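Local coordinates for protein polysaccharide deacetylase (Ammonifex degensii, PDB 4WCJ) that probably removes N-acetyl groups from poly-beta-1,6-N-acetyl-D-glucosamine, acting as a zinc-dependent deacetylase of carbohydrate esterase family 4, at residues H43-L46 and A52-R55; R56-Q61 and R106-V111; H157-H162 and T186-A191; R180-D185 and D216-T221. All blocks are in the same frame, centred on the assembly; numbering follows the deposited sequence.

From the N terminus, the chain first makes contact 1, where a five-residue loop brings 52-55 back beside 43-46 just after barrel strand 36-42. Contact 2 opens directly afterwards: helix 55-67 starts where contact 1 ends and packs on helix 102-114, and the two contacts touch through Val45, Ile53 and their neighbours. Contacts 3 and 4 follow later and lie on the opposite side of the chain's centre from contact 2. They cross, because helix 179-197 serves both: 186-191 meets the zinc-binding loop 157-162, while 180-185 meets helix 213-221. Asp185 joins them through the backbone of that loop.

Contact 1: H43-L46 and A52-R55; sequences HRVL and AISR
The flat peptide carbonyl of Arg44 receives the N-H of Ile53, with Ile53 N 3.0 Å from Arg44 O and tilted 27° out of the carbonyl plane. The same oxygen also meets a C-H donor, Ala52 CA, at 3.3 Å. The other flat group of Arg44, its guanidinium, is carried away from the strand pair by an extended chain; Arg44 NH2 gives a hydrogen bond to Arg50 O, and Phe135 is a cation-pi partner. On the strand face that Arg44 and Ala52 share, Arg44 CB rests 3.9 Å from Ala52 CB, and Leu46 CB touches the same methyl. The return bond, Leu46 N to Ile53 O at 3.0 Å, is weak, bent to 131° at the hydrogen. Val45 CA supplements it, pointing its hydrogen at Ile53 O from 3.1 Å. This is a short parallel strand pair closed by only five intervening residues. It sits where the chain leaves barrel strand 36-42, beside the zinc site: the side chain of Arg44 is about 5 Å from that of zinc ligand Asp99. On the opposite face Val45 and Ile53 lie side by side and point the same way, with Val45 CG2 4.1 Å from Ile53 CG2. CG1 of Val45 stands opposite the backbone N (chi1 -180°), which brings it 3.6 Å from Arg55 CA at the first turn of helix 55-67. Val45 is buried, and Phe97 and Ala108 also touch it. Ser54 is the N-cap of that helix, its OG bonded to Glu57 N.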
loop_
_atom_site.group_PDB
_atom_site.type_symbol
_atom_site.label_atom_id
_atom_site.label_comp_id
_atom_site.label_asym_id
_atom_site.label_seq_id
_atom_site.Cartn_x
_atom_site.Cartn_y
_atom_site.Cartn_z
ATOM N N HIS A 43 2.444 -5.133 -6.256
ATOM C CA HIS A 43 2.382 -6.373 -5.487
ATOM C C HIS A 43 3.707 -7.113 -5.545
ATOM O O HIS A 43 4.414 -7.245 -4.544
ATOM C CB HIS A 43 1.257 -7.276 -6.001
ATOM C CG HIS A 43 -0.106 -6.811 -5.605
ATOM N ND1 HIS A 43 -0.805 -5.864 -6.319
ATOM C CD2 HIS A 43 -0.893 -7.151 -4.557
ATOM C CE1 HIS A 43 -1.968 -5.642 -5.729
ATOM N NE2 HIS A 43 -2.046 -6.411 -4.660
ATOM N N ARG A 44 4.047 -7.582 -6.739
ATOM C CA ARG A 44 5.246 -8.385 -6.927
ATOM C C ARG A 44 6.182 -7.765 -7.937
ATOM O O ARG A 44 5.751 -7.143 -8.904
ATOM C CB ARG A 44 4.882 -9.798 -7.380
ATOM C CG ARG A 44 3.992 -10.524 -6.397
ATOM C CD ARG A 44 3.253 -11.669 -7.052
ATOM N NE ARG A 44 2.255 -12.223 -6.145
ATOM C CZ ARG A 44 1.100 -12.749 -6.543
ATOM N NH1 ARG A 44 0.243 -13.233 -5.650
ATOM N NH2 ARG A 44 0.805 -12.802 -7.837
ATOM N N VAL A 45 7.469 -7.961 -7.706
ATOM C CA VAL A 45 8.474 -7.583 -8.679
ATOM C C VAL A 45 9.161 -8.873 -9.118
ATOM O O VAL A 45 10.103 -9.352 -8.481
ATOM C CB VAL A 45 9.458 -6.570 -8.099
ATOM C CG1 VAL A 45 10.482 -6.193 -9.140
ATOM C CG2 VAL A 45 8.691 -5.338 -7.638
ATOM N N LEU A 46 8.630 -9.442 -10.197
ATOM C CA LEU A 46 8.914 -10.811 -10.609
ATOM C C LEU A 46 8.846 -10.935 -12.132
ATOM O O LEU A 46 8.100 -10.200 -12.792
ATOM C CB LEU A 46 7.920 -11.782 -9.960
ATOM C CG LEU A 46 8.096 -12.052 -8.465
ATOM C CD1 LEU A 46 7.005 -12.973 -7.962
ATOM C CD2 LEU A 46 9.470 -12.662 -8.240
ATOM N N ALA A 52 2.549 -8.861 -11.468
ATOM C CA ALA A 52 3.959 -8.597 -11.265
ATOM C C ALA A 52 4.510 -7.664 -12.332
ATOM O O ALA A 52 4.045 -7.646 -13.473
ATOM C CB ALA A 52 4.749 -9.903 -11.248
ATOM N N ILE A 53 5.502 -6.884 -11.928
ATOM C CA ILE A 53 6.249 -6.018 -12.821
ATOM C C ILE A 53 7.716 -6.433 -12.738
ATOM O O ILE A 53 8.198 -6.824 -11.675
ATOM C CB ILE A 53 6.063 -4.531 -12.443
ATOM C CG1 ILE A 53 6.705 -3.602 -13.471
ATOM C CG2 ILE A 53 6.602 -4.245 -11.046
ATOM C CD1 ILE A 53 6.567 -2.148 -13.096
ATOM N N SER A 54 8.434 -6.378 -13.851
ATOM C CA SER A 54 9.826 -6.803 -13.827
ATOM C C SER A 54 10.680 -5.786 -13.087
ATOM O O SER A 54 10.344 -4.603 -13.030
ATOM C CB SER A 54 10.363 -7.010 -15.249
ATOM O OG SER A 54 10.588 -5.778 -15.901
ATOM N N ARG A 55 11.774 -6.273 -12.512
ATOM C CA ARG A 55 12.745 -5.445 -11.802
ATOM C C ARG A 55 13.180 -4.271 -12.668
ATOM O O ARG A 55 13.139 -3.120 -12.238
ATOM C CB ARG A 55 13.944 -6.301 -11.393
ATOM C CG ARG A 55 14.901 -5.663 -10.405
ATOM C CD ARG A 55 15.714 -6.741 -9.693
ATOM N NE ARG A 55 16.864 -6.205 -8.971
ATOM C CZ ARG A 55 17.650 -6.928 -8.179
ATOM N NH1 ARG A 55 17.404 -8.221 -7.996
ATOM N NH2 ARG A 55 18.684 -6.361 -7.568
#

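Contact 2: R56-Q61 and R106-V111; sequences REFAQQ and RHAFPV
Phe58 and Val111 carry this contact, the ring and the valine branch meeting at a slant, with Phe58 CD2 3.8 Å from Val111 CG1. The same methyl also receives Ala59 CB at 3.8 Å, so CG1 is lodged between two consecutive residues of helix 55-67. One turn back on the other helix, Ala108 meets the same corner of the ring: its CB is 4.0 Å from Phe58 CE2, and Ala108 O lies at the ring edge, near the plane. Phe58 reaches this far because its CG is opposite the backbone N (chi1 178°), which carries the ring across to helix 102-114. An alanine at Phe58 is likely to leave Val111 CG1 and Ala108 CB without their aromatic neighbour and open a gap between the helices. Further out, Tyr42 meets the Phe58 ring edge-to-face, Ile53 packs on it, and Val45 backs Ala108. The two helical segments run nearly the same way, crossing at -27° with their axes 10.1 Å apart. Such side-by-side, roughly parallel helices, following adjacent parallel strands 36-42 and 91-99, are typical of the outer layer of the beta-alpha barrel of family 4 carbohydrate esterases.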
loop_
_atom_site.group_PDB
_atom_site.type_symbol
_atom_site.label_atom_id
_atom_site.label_comp_id
_atom_site.label_asym_id
_atom_site.label_seq_id
_atom_site.Cartn_x
_atom_site.Cartn_y
_atom_site.Cartn_z
ATOM N N ARG A 56 13.561 -4.583 -13.904
ATOM C CA ARG A 56 13.953 -3.588 -14.896
ATOM C C ARG A 56 12.846 -2.552 -15.122
ATOM O O ARG A 56 13.095 -1.348 -15.058
ATOM C CB ARG A 56 14.312 -4.284 -16.214
ATOM C CG ARG A 56 15.298 -3.537 -17.101
ATOM C CD ARG A 56 15.726 -4.404 -18.286
ATOM N NE ARG A 56 16.697 -3.735 -19.151
ATOM C CZ ARG A 56 17.296 -4.309 -20.194
ATOM N NH1 ARG A 56 17.035 -5.572 -20.508
ATOM N NH2 ARG A 56 18.165 -3.619 -20.923
ATOM N N GLU A 57 11.625 -3.025 -15.371
ATOM C CA GLU A 57 10.492 -2.135 -15.626
ATOM C C GLU A 57 10.165 -1.274 -14.408
ATOM O O GLU A 57 9.867 -0.089 -14.538
ATOM C CB GLU A 57 9.252 -2.941 -16.037
ATOM C CG GLU A 57 9.277 -3.475 -17.464
ATOM C CD GLU A 57 8.251 -4.583 -17.688
ATOM O OE1 GLU A 57 7.791 -5.188 -16.691
ATOM O OE2 GLU A 57 7.898 -4.850 -18.860
ATOM N N PHE A 58 10.200 -1.886 -13.231
ATOM C CA PHE A 58 9.962 -1.180 -11.975
ATOM C C PHE A 58 10.944 -0.020 -11.810
ATOM O O PHE A 58 10.532 1.114 -11.558
ATOM C CB PHE A 58 10.066 -2.158 -10.797
ATOM C CG PHE A 58 9.882 -1.525 -9.442
ATOM C CD1 PHE A 58 8.699 -0.884 -9.111
ATOM C CD2 PHE A 58 10.880 -1.613 -8.483
ATOM C CE1 PHE A 58 8.527 -0.321 -7.854
ATOM C CE2 PHE A 58 10.716 -1.051 -7.227
ATOM C CZ PHE A 58 9.539 -0.405 -6.912
ATOM N N ALA A 59 12.234 -0.301 -11.977
ATOM C CA ALA A 59 13.265 0.728 -11.848
ATOM C C ALA A 59 13.108 1.819 -12.905
ATOM O O ALA A 59 13.310 3.001 -12.622
ATOM C CB ALA A 59 14.655 0.106 -11.929
ATOM N N GLN A 60 12.742 1.422 -14.120
ATOM C CA GLN A 60 12.510 2.386 -15.191
ATOM C C GLN A 60 11.322 3.296 -14.878
ATOM O O GLN A 60 11.363 4.492 -15.168
ATOM C CB GLN A 60 12.305 1.667 -16.524
ATOM C CG GLN A 60 13.594 1.115 -17.119
ATOM C CD GLN A 60 13.390 0.448 -18.464
ATOM O OE1 GLN A 60 12.290 0.447 -19.009
ATOM N NE2 GLN A 60 14.459 -0.127 -19.006
ATOM N N GLN A 61 10.272 2.735 -14.279
ATOM C CA GLN A 61 9.117 3.532 -13.865
ATOM C C GLN A 61 9.480 4.575 -12.820
ATOM O O GLN A 61 9.083 5.737 -12.919
ATOM C CB GLN A 61 8.007 2.630 -13.323
ATOM C CG GLN A 61 7.259 1.879 -14.404
ATOM C CD GLN A 61 6.049 1.150 -13.868
ATOM O OE1 GLN A 61 5.815 1.114 -12.657
ATOM N NE2 GLN A 61 5.268 0.558 -14.768
ATOM N N ARG A 106 13.553 -9.019 -2.048
ATOM C CA ARG A 106 14.629 -9.516 -2.905
ATOM C C ARG A 106 14.890 -8.629 -4.123
ATOM O O ARG A 106 16.042 -8.475 -4.548
ATOM C CB ARG A 106 14.317 -10.946 -3.350
ATOM C CG ARG A 106 15.427 -11.618 -4.142
ATOM C CD ARG A 106 15.151 -13.103 -4.346
ATOM N NE ARG A 106 15.102 -13.833 -3.080
ATOM C CZ ARG A 106 15.046 -15.157 -2.984
ATOM N NH1 ARG A 106 15.009 -15.742 -1.793
ATOM N NH2 ARG A 106 15.034 -15.901 -4.082
ATOM N N HIS A 107 13.840 -8.017 -4.657
ATOM C CA HIS A 107 13.953 -7.285 -5.912
ATOM C C HIS A 107 13.534 -5.816 -5.845
ATOM O O HIS A 107 14.200 -4.965 -6.421
ATOM C CB HIS A 107 13.134 -7.994 -6.994
ATOM C CG HIS A 107 13.569 -9.402 -7.259
ATOM N ND1 HIS A 107 14.881 -9.744 -7.515
ATOM C CD2 HIS A 107 12.862 -10.557 -7.328
ATOM C CE1 HIS A 107 14.965 -11.045 -7.722
ATOM N NE2 HIS A 107 13.753 -11.562 -7.617
ATOM N N ALA A 108 12.423 -5.513 -5.176
ATOM C CA ALA A 108 11.971 -4.126 -5.099
ATOM C C ALA A 108 12.871 -3.278 -4.198
ATOM O O ALA A 108 13.279 -2.172 -4.565
ATOM C CB ALA A 108 10.527 -4.063 -4.610
ATOM N N PHE A 109 13.178 -3.804 -3.016
ATOM C CA PHE A 109 13.939 -3.061 -2.007
ATOM C C PHE A 109 15.305 -2.521 -2.484
ATOM O O PHE A 109 15.633 -1.369 -2.183
ATOM C CB PHE A 109 14.129 -3.933 -0.759
ATOM C CG PHE A 109 14.876 -3.247 0.365
ATOM C CD1 PHE A 109 14.466 -2.010 0.839
ATOM C CD2 PHE A 109 15.959 -3.862 0.971
ATOM C CE1 PHE A 109 15.137 -1.385 1.869
ATOM C CE2 PHE A 109 16.635 -3.245 2.015
ATOM C CZ PHE A 109 16.224 -2.004 2.464
ATOM N N PRO A 110 16.109 -3.335 -3.207
ATOM C CA PRO A 110 17.384 -2.775 -3.681
ATOM C C PRO A 110 17.204 -1.598 -4.642
ATOM O O PRO A 110 17.972 -0.630 -4.578
ATOM C CB PRO A 110 18.046 -3.959 -4.394
ATOM C CG PRO A 110 17.451 -5.166 -3.735
ATOM C CD PRO A 110 16.026 -4.784 -3.475
ATOM N N VAL A 111 16.200 -1.689 -5.508
ATOM C CA VAL A 111 15.866 -0.611 -6.436
ATOM C C VAL A 111 15.500 0.650 -5.659
ATOM O O VAL A 111 16.004 1.735 -5.949
ATOM C CB VAL A 111 14.685 -1.002 -7.375
ATOM C CG1 VAL A 111 14.211 0.201 -8.164
ATOM C CG2 VAL A 111 15.083 -2.134 -8.313
#

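Contact 3: H157-H162 and T186-A191; sequences HTYDLH and TARGTA. With ZN (zinc ion), chain B.
Arg188 lies flat over one face of the Tyr159 ring, its guanidinium plane only 8° from the ring plane. The fit is close from CG outward: Arg188 CD sits above the ring centre, 3.5 Å from the centroid in a CH-pi contact, and Arg188 NE comes 3.4 Å from Tyr159 CZ, near the phenol end. Arg188 is extended, with CG opposite the backbone N (chi1 -180°), which runs its chain out across the ring. At the root of the tyrosine, Tyr159 CB is 3.9 Å from Gly189 N; with no side chain on Gly189, the loop comes right up to the helix. Asp185, one turn earlier on the same helix, accepts from the backbone N of Tyr159 and of Asp160. Within the loop, Thr158 OG1 bonds to His157 O at 2.6 Å and accepts from Leu161 N, an ST motif. The loop's ends carry His157 and His162, whose NE2 atoms bind the zinc ion at 2.1 and 2.2 Å; Asp99 and two waters complete the site. No hydrogen bond links the Tyr159 side chain to Arg188 or Gly189, so that grip probably rests on dispersion and the arginine's charge over the ring.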
loop_
_atom_site.group_PDB
_atom_site.type_symbol
_atom_site.label_atom_id
_atom_site.label_comp_id
_atom_site.label_asym_id
_atom_site.label_seq_id
_atom_site.Cartn_x
_atom_site.Cartn_y
_atom_site.Cartn_z
ATOM N N HIS A 157 -2.711 -5.154 6.215
ATOM C CA HIS A 157 -3.485 -5.625 5.067
ATOM C C HIS A 157 -4.335 -6.796 5.576
ATOM O O HIS A 157 -4.361 -7.862 4.979
ATOM C CB HIS A 157 -2.531 -6.046 3.934
ATOM C CG HIS A 157 -3.141 -6.082 2.560
ATOM N ND1 HIS A 157 -4.060 -5.156 2.113
ATOM C CD2 HIS A 157 -2.916 -6.919 1.515
ATOM C CE1 HIS A 157 -4.390 -5.431 0.865
ATOM N NE2 HIS A 157 -3.707 -6.494 0.475
ATOM N N THR A 158 -5.035 -6.552 6.689
ATOM C CA THR A 158 -5.620 -7.572 7.589
ATOM C C THR A 158 -4.552 -8.467 8.217
ATOM O O THR A 158 -3.398 -8.489 7.775
ATOM C CB THR A 158 -6.691 -8.501 6.902
ATOM O OG1 THR A 158 -6.049 -9.511 6.108
ATOM C CG2 THR A 158 -7.666 -7.703 6.063
ATOM N N TYR A 159 -4.939 -9.184 9.274
ATOM C CA TYR A 159 -4.095 -10.249 9.823
ATOM C C TYR A 159 -4.181 -11.515 8.965
ATOM O O TYR A 159 -3.166 -12.042 8.489
ATOM C CB TYR A 159 -4.493 -10.584 11.269
ATOM C CG TYR A 159 -3.642 -11.681 11.884
ATOM C CD1 TYR A 159 -2.414 -11.388 12.462
ATOM C CD2 TYR A 159 -4.061 -13.005 11.877
ATOM C CE1 TYR A 159 -1.630 -12.385 13.014
ATOM C CE2 TYR A 159 -3.278 -14.008 12.433
ATOM C CZ TYR A 159 -2.063 -13.686 12.995
ATOM O OH TYR A 159 -1.278 -14.673 13.545
ATOM N N ASP A 160 -5.393 -12.024 8.788
ATOM C CA ASP A 160 -5.594 -13.200 7.939
ATOM C C ASP A 160 -7.026 -13.244 7.413
ATOM O O ASP A 160 -7.771 -14.204 7.647
ATOM C CB ASP A 160 -5.250 -14.479 8.708
ATOM C CG ASP A 160 -5.233 -15.719 7.819
ATOM O OD1 ASP A 160 -4.997 -15.590 6.595
ATOM O OD2 ASP A 160 -5.461 -16.823 8.355
ATOM N N LEU A 161 -7.405 -12.198 6.688
ATOM C CA LEU A 161 -8.739 -12.119 6.105
ATOM C C LEU A 161 -8.670 -11.742 4.628
ATOM O O LEU A 161 -9.616 -11.191 4.075
ATOM C CB LEU A 161 -9.612 -11.109 6.873
ATOM C CG LEU A 161 -10.353 -11.637 8.101
ATOM C CD1 LEU A 161 -11.277 -10.573 8.678
ATOM C CD2 LEU A 161 -11.155 -12.889 7.758
ATOM N N HIS A 162 -7.547 -12.056 3.989
ATOM C CA HIS A 162 -7.355 -11.761 2.573
ATOM C C HIS A 162 -7.925 -12.880 1.715
ATOM O O HIS A 162 -7.205 -13.559 0.963
ATOM C CB HIS A 162 -5.874 -11.561 2.272
ATOM C CG HIS A 162 -5.607 -10.759 1.038
ATOM N ND1 HIS A 162 -6.028 -11.150 -0.213
ATOM C CD2 HIS A 162 -4.927 -9.598 0.863
ATOM C CE1 HIS A 162 -5.629 -10.261 -1.107
ATOM N NE2 HIS A 162 -4.977 -9.305 -0.478
ATOM N N THR A 186 -8.482 -7.172 12.804
ATOM C CA THR A 186 -7.753 -5.904 12.750
ATOM C C THR A 186 -6.980 -5.652 14.033
ATOM O O THR A 186 -5.828 -5.224 13.990
ATOM C CB THR A 186 -8.705 -4.717 12.467
ATOM O OG1 THR A 186 -9.417 -4.965 11.248
ATOM C CG2 THR A 186 -7.918 -3.426 12.316
ATOM N N ALA A 187 -7.596 -5.937 15.176
ATOM C CA ALA A 187 -6.928 -5.743 16.460
ATOM C C ALA A 187 -5.760 -6.707 16.598
ATOM O O ALA A 187 -4.719 -6.358 17.146
ATOM C CB ALA A 187 -7.902 -5.924 17.615
ATOM N N ARG A 188 -5.937 -7.923 16.093
ATOM C CA ARG A 188 -4.867 -8.910 16.130
ATOM C C ARG A 188 -3.719 -8.442 15.247
ATOM O O ARG A 188 -2.544 -8.539 15.617
ATOM C CB ARG A 188 -5.376 -10.283 15.688
ATOM C CG ARG A 188 -4.313 -11.379 15.704
ATOM C CD ARG A 188 -4.894 -12.739 15.334
ATOM N NE ARG A 188 -4.028 -13.841 15.752
ATOM C CZ ARG A 188 -4.330 -15.128 15.605
ATOM N NH1 ARG A 188 -5.478 -15.484 15.044
ATOM N NH2 ARG A 188 -3.486 -16.061 16.022
ATOM N N GLY A 189 -4.067 -7.917 14.079
ATOM C CA GLY A 189 -3.073 -7.443 13.133
ATOM C C GLY A 189 -2.251 -6.319 13.745
ATOM O O GLY A 189 -1.023 -6.323 13.655
ATOM N N THR A 190 -2.914 -5.358 14.378
ATOM C CA THR A 190 -2.167 -4.229 14.940
ATOM C C THR A 190 -1.275 -4.685 16.095
ATOM O O THR A 190 -0.129 -4.231 16.225
ATOM C CB THR A 190 -3.102 -3.094 15.412
ATOM O OG1 THR A 190 -3.956 -3.558 16.466
ATOM C CG2 THR A 190 -3.944 -2.612 14.256
ATOM N N ALA A 191 -1.794 -5.593 16.918
ATOM C CA ALA A 191 -1.042 -6.112 18.060
ATOM C C ALA A 191 0.209 -6.829 17.563
ATOM O O ALA A 191 1.300 -6.670 18.119
ATOM C CB ALA A 191 -1.894 -7.057 18.888
HETATM ZN ZN ZN B . -3.668 -7.747 -1.260
HETATM O O HOH W 1 -3.395 -8.742 -3.250
HETATM O O HOH W 2 -3.758 -6.013 -2.777
#

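Contact 4: R180-D185 and D216-T221; sequences RLFAED and DEILRT
Beside Ile218, which packs on Phe182, Glu217 is gripped side-on by Arg220: Arg220 NH2 is 3.0 Å from Glu217 OE2, a nearly straight salt bridge on the syn side of the carboxylate, though 24° out of its plane. Arg220 NE takes the other oxygen, Glu217 OE1, at 3.1 Å, approaching from above the carboxylate plane. This pair does not reach across. What crosses is apolar. Phe182 sends its ring toward the other helix, CG opposite the backbone N (chi1 179°), and Ile218 CD1 meets the ring edge, 3.8 Å from Phe182 CD2. The second branch, Ile218 CG2, lies 3.9 Å from Ala183 CB, so the isoleucine straddles two neighbouring residues of helix 179-197. Leu219 reaches in beyond it at about a right angle to the phenylalanine, its CD2 4.0 Å from Phe182 CZ, and also touches Tyr206. Replacing Phe182 with an alanine would probably strip Ile218 CD1 and Leu219 CD2 of their aromatic partner and open a hole between the helices. The segments run 31° apart in direction, their axes 10.1 Å from each other, as neighbouring outer helices of the barrel. Gln222, just past the second segment, adds a hydrogen bond from NE2 to Ala183 O. With the Glu217-Arg220 bridge kept to its own helix, the side-chain contact between the segments depends on shape and hydrophobic burial, not on charge.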
loop_
_atom_site.group_PDB
_atom_site.type_symbol
_atom_site.label_atom_id
_atom_site.label_comp_id
_atom_site.label_asym_id
_atom_site.label_seq_id
_atom_site.Cartn_x
_atom_site.Cartn_y
_atom_site.Cartn_z
ATOM N N ARG A 180 -17.822 -8.188 13.431
ATOM C CA ARG A 180 -17.098 -8.608 14.626
ATOM C C ARG A 180 -15.766 -9.254 14.248
ATOM O O ARG A 180 -14.715 -8.892 14.786
ATOM C CB ARG A 180 -17.950 -9.577 15.445
ATOM C CG ARG A 180 -17.255 -10.212 16.641
ATOM C CD ARG A 180 -18.221 -11.161 17.341
ATOM N NE ARG A 180 -17.604 -11.930 18.419
ATOM C CZ ARG A 180 -18.269 -12.785 19.191
ATOM N NH1 ARG A 180 -17.638 -13.449 20.151
ATOM N NH2 ARG A 180 -19.571 -12.976 19.004
ATOM N N LEU A 181 -15.824 -10.204 13.318
ATOM C CA LEU A 181 -14.637 -10.899 12.832
ATOM C C LEU A 181 -13.619 -9.916 12.271
ATOM O O LEU A 181 -12.409 -10.083 12.462
ATOM C CB LEU A 181 -15.021 -11.931 11.764
ATOM C CG LEU A 181 -13.873 -12.565 10.965
ATOM C CD1 LEU A 181 -12.967 -13.398 11.867
ATOM C CD2 LEU A 181 -14.385 -13.397 9.789
ATOM N N PHE A 182 -14.107 -8.888 11.583
ATOM C CA PHE A 182 -13.207 -7.896 11.001
ATOM C C PHE A 182 -12.518 -7.074 12.080
ATOM O O PHE A 182 -11.338 -6.730 11.962
ATOM C CB PHE A 182 -13.953 -6.963 10.049
ATOM C CG PHE A 182 -13.077 -5.904 9.444
ATOM C CD1 PHE A 182 -12.228 -6.216 8.390
ATOM C CD2 PHE A 182 -13.085 -4.608 9.934
ATOM C CE1 PHE A 182 -11.410 -5.252 7.831
ATOM C CE2 PHE A 182 -12.279 -3.641 9.382
ATOM C CZ PHE A 182 -11.427 -3.963 8.327
ATOM N N ALA A 183 -13.270 -6.752 13.126
ATOM C CA ALA A 183 -12.734 -5.966 14.227
ATOM C C ALA A 183 -11.655 -6.755 14.960
ATOM O O ALA A 183 -10.605 -6.208 15.301
ATOM C CB ALA A 183 -13.839 -5.556 15.178
ATOM N N GLU A 184 -11.918 -8.040 15.193
ATOM C CA GLU A 184 -11.000 -8.881 15.954
ATOM C C GLU A 184 -9.716 -9.120 15.167
ATOM O O GLU A 184 -8.614 -9.072 15.722
ATOM C CB GLU A 184 -11.670 -10.206 16.322
ATOM C CG GLU A 184 -12.548 -10.099 17.569
ATOM C CD GLU A 184 -13.689 -11.102 17.594
ATOM O OE1 GLU A 184 -13.925 -11.778 16.565
ATOM O OE2 GLU A 184 -14.355 -11.206 18.651
ATOM N N ASP A 185 -9.872 -9.361 13.872
ATOM C CA ASP A 185 -8.732 -9.571 12.983
ATOM C C ASP A 185 -7.849 -8.333 12.914
ATOM O O ASP A 185 -6.622 -8.425 12.954
ATOM C CB ASP A 185 -9.229 -9.944 11.589
ATOM C CG ASP A 185 -8.106 -10.175 10.607
ATOM O OD1 ASP A 185 -7.673 -9.192 9.972
ATOM O OD2 ASP A 185 -7.677 -11.338 10.460
ATOM N N ASP A 216 -14.989 1.052 7.739
ATOM C CA ASP A 216 -14.277 2.328 7.900
ATOM C C ASP A 216 -14.277 2.778 9.355
ATOM O O ASP A 216 -13.272 3.275 9.878
ATOM C CB ASP A 216 -14.911 3.432 7.054
ATOM C CG ASP A 216 -14.659 3.268 5.580
ATOM O OD1 ASP A 216 -13.723 2.530 5.195
ATOM O OD2 ASP A 216 -15.408 3.897 4.800
ATOM N N GLU A 217 -15.423 2.604 10.003
ATOM C CA GLU A 217 -15.594 3.052 11.375
ATOM C C GLU A 217 -14.795 2.187 12.338
ATOM O O GLU A 217 -14.212 2.687 13.293
ATOM C CB GLU A 217 -17.084 3.052 11.755
ATOM C CG GLU A 217 -17.363 3.348 13.217
ATOM C CD GLU A 217 -16.994 4.765 13.616
ATOM O OE1 GLU A 217 -16.630 5.570 12.732
ATOM O OE2 GLU A 217 -17.090 5.078 14.822
ATOM N N ILE A 218 -14.761 0.885 12.079
ATOM C CA ILE A 218 -13.962 -0.009 12.894
ATOM C C ILE A 218 -12.500 0.430 12.828
ATOM O O ILE A 218 -11.823 0.562 13.866
ATOM C CB ILE A 218 -14.117 -1.467 12.439
ATOM C CG1 ILE A 218 -15.514 -1.973 12.808
ATOM C CG2 ILE A 218 -13.049 -2.340 13.076
ATOM C CD1 ILE A 218 -15.854 -3.309 12.187
ATOM N N LEU A 219 -12.011 0.685 11.616
ATOM C CA LEU A 219 -10.644 1.193 11.469
ATOM C C LEU A 219 -10.425 2.512 12.215
ATOM O O LEU A 219 -9.387 2.706 12.860
ATOM C CB LEU A 219 -10.298 1.372 9.991
ATOM C CG LEU A 219 -10.313 0.079 9.175
ATOM C CD1 LEU A 219 -10.046 0.369 7.701
ATOM C CD2 LEU A 219 -9.309 -0.918 9.738
ATOM N N ARG A 220 -11.394 3.421 12.140
ATOM C CA ARG A 220 -11.232 4.713 12.793
ATOM C C ARG A 220 -11.105 4.527 14.298
ATOM O O ARG A 220 -10.204 5.091 14.930
ATOM C CB ARG A 220 -12.401 5.649 12.482
ATOM C CG ARG A 220 -12.170 7.087 12.933
ATOM C CD ARG A 220 -13.460 7.897 12.929
ATOM N NE ARG A 220 -14.418 7.393 13.911
ATOM C CZ ARG A 220 -14.434 7.746 15.193
ATOM N NH1 ARG A 220 -13.536 8.607 15.665
ATOM N NH2 ARG A 220 -15.346 7.235 16.008
ATOM N N THR A 221 -11.998 3.725 14.870
ATOM C CA THR A 221 -12.009 3.534 16.317
ATOM C C THR A 221 -10.789 2.750 16.781
ATOM O O THR A 221 -10.404 2.834 17.944
ATOM C CB THR A 221 -13.291 2.817 16.803
ATOM O OG1 THR A 221 -13.290 1.455 16.355
ATOM C CG2 THR A 221 -14.526 3.524 16.282
#